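Local coordinates for odorant-binding protein 1d (Locusta migratoria, PDB 4PT1), which probably binds small hydrophobic odorant molecules in an internal pocket, as other secreted insect proteins of the PBP/GOBP family do, at residues D45-K48 with C49-C53. Residues are numbered along the deposited sequence; the frame is centred on the assembly and turned at random.
Sequences DDFK and CYLKC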
loop_
_atom_site.group_PDB
_atom_site.type_symbol
_atom_site.label_atom_id
_atom_site.label_comp_id
_atom_site.label_asym_id
_atom_site.label_seq_id
_atom_site.Cartn_x
_atom_site.Cartn_y
_atom_site.Cartn_z
ATOM N N ASP A 45 8.790 -11.492 5.639
ATOM C CA ASP A 45 9.763 -10.629 4.992
ATOM C C ASP A 45 9.376 -10.352 3.546
ATOM O O ASP A 45 9.554 -9.242 3.091
ATOM C CB ASP A 45 11.167 -11.243 5.016
ATOM C CG ASP A 45 11.835 -11.155 6.382
ATOM O OD1 ASP A 45 11.209 -10.627 7.323
ATOM O OD2 ASP A 45 12.986 -11.619 6.518
ATOM N N ASP A 46 8.875 -11.355 2.830
ATOM C CA ASP A 46 8.454 -11.168 1.430
ATOM C C ASP A 46 7.231 -10.276 1.272
ATOM O O ASP A 46 7.156 -9.511 0.324
ATOM C CB ASP A 46 8.161 -12.500 0.738
ATOM C CG ASP A 46 9.390 -13.385 0.619
ATOM O OD1 ASP A 46 10.476 -12.836 0.390
ATOM O OD2 ASP A 46 9.253 -14.622 0.728
ATOM N N PHE A 47 6.271 -10.382 2.181
ATOM C CA PHE A 47 5.134 -9.463 2.139
ATOM C C PHE A 47 5.576 -7.993 2.326
ATOM O O PHE A 47 5.121 -7.102 1.609
ATOM C CB PHE A 47 4.055 -9.855 3.142
ATOM C CG PHE A 47 2.919 -8.884 3.176
ATOM C CD1 PHE A 47 2.041 -8.822 2.123
ATOM C CD2 PHE A 47 2.777 -8.001 4.229
ATOM C CE1 PHE A 47 1.000 -7.904 2.130
ATOM C CE2 PHE A 47 1.748 -7.076 4.245
ATOM C CZ PHE A 47 0.863 -7.031 3.185
ATOM N N LYS A 48 6.476 -7.725 3.261
ATOM C CA LYS A 48 7.019 -6.369 3.413
ATOM C C LYS A 48 7.646 -5.835 2.111
ATOM O O LYS A 48 7.455 -4.670 1.722
ATOM C CB LYS A 48 8.043 -6.332 4.542
ATOM C CG LYS A 48 7.457 -6.835 5.858
ATOM C CD LYS A 48 8.360 -6.517 7.028
ATOM C CE LYS A 48 7.798 -7.110 8.310
ATOM N NZ LYS A 48 8.813 -7.138 9.394
ATOM N N CYS A 49 8.392 -6.692 1.430
ATOM C CA CYS A 49 9.039 -6.279 0.196
ATOM C C CYS A 49 8.020 -6.128 -0.932
ATOM O O CYS A 49 8.230 -5.343 -1.829
ATOM C CB CYS A 49 10.166 -7.249 -0.170
ATOM S SG CYS A 49 11.610 -7.098 0.925
ATOM N N TYR A 50 6.896 -6.837 -0.839
ATOM C CA TYR A 50 5.775 -6.623 -1.747
ATOM C C TYR A 50 5.176 -5.206 -1.582
ATOM O O TYR A 50 4.951 -4.511 -2.575
ATOM C CB TYR A 50 4.721 -7.689 -1.528
ATOM C CG TYR A 50 3.476 -7.498 -2.345
ATOM C CD1 TYR A 50 3.410 -7.954 -3.669
ATOM C CD2 TYR A 50 2.353 -6.895 -1.802
ATOM C CE1 TYR A 50 2.260 -7.801 -4.405
ATOM C CE2 TYR A 50 1.193 -6.717 -2.544
ATOM C CZ TYR A 50 1.160 -7.170 -3.842
ATOM O OH TYR A 50 0.023 -7.012 -4.543
ATOM N N LEU A 51 4.915 -4.771 -0.343
ATOM C CA LEU A 51 4.514 -3.382 -0.063
ATOM C C LEU A 51 5.524 -2.386 -0.627
ATOM O O LEU A 51 5.154 -1.405 -1.306
ATOM C CB LEU A 51 4.341 -3.134 1.447
ATOM C CG LEU A 51 3.200 -3.920 2.125
ATOM C CD1 LEU A 51 3.190 -3.625 3.619
ATOM C CD2 LEU A 51 1.830 -3.641 1.498
ATOM N N LYS A 52 6.803 -2.645 -0.358
ATOM C CA LYS A 52 7.880 -1.806 -0.884
ATOM C C LYS A 52 7.821 -1.747 -2.408
ATOM O O LYS A 52 7.941 -0.674 -3.003
ATOM C CB LYS A 52 9.244 -2.308 -0.365
ATOM C CG LYS A 52 10.464 -1.588 -0.905
ATOM C CD LYS A 52 11.071 -2.281 -2.094
ATOM C CE LYS A 52 12.457 -1.721 -2.371
ATOM N NZ LYS A 52 13.032 -2.366 -3.558
ATOM N N CYS A 53 7.612 -2.889 -3.044
ATOM C CA CYS A 53 7.609 -2.951 -4.498
ATOM C C CYS A 53 6.482 -2.111 -5.090
ATOM O O CYS A 53 6.695 -1.420 -6.075
ATOM C CB CYS A 53 7.501 -4.411 -4.955
ATOM S SG CYS A 53 7.459 -4.615 -6.735
#
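With CG anti to the backbone N (chi1 177°), the Phe47 side chain runs outward from the helix and leans slightly toward its C-terminal end, where Leu51, with CG beside its backbone N (chi1 -65°), meets the ring one turn on. Leu51 CG lies over one face of the ring; CD1 comes within 3.8 Å of Phe47 CE2, and CD2 within 3.9 Å of Phe47 CZ, so both branches of the leucine touch the far end of the phenylalanine. Tyr50 gives a looser apolar contact, its CD2 4.3 Å from Phe47 CE1. The backbone beneath is regular alpha-helix: Leu51 N donates to Phe47 O at 3.0 Å with an N-H...O angle of 165°, whereas the bond from Cys49 N to Asp45 O is longer, 3.3 Å. This helix, 45-57, belongs to the disulfide-braced all-helical fold of insect odorant-binding proteins: Cys49 is joined to Cys100 and Cys53 to Cys22. Leu51 also lines the pocket that holds 2-(2-methoxyethoxy)ethanol, a molecule probably taken up from the crystallisation liquor, so the Phe47 ring packs against a residue that lines the pocket. The polar ends reach other parts of the chain, Tyr50 OH hydrogen-bonding Asp19 and Lys48 NZ forming a salt bridge with Glu101.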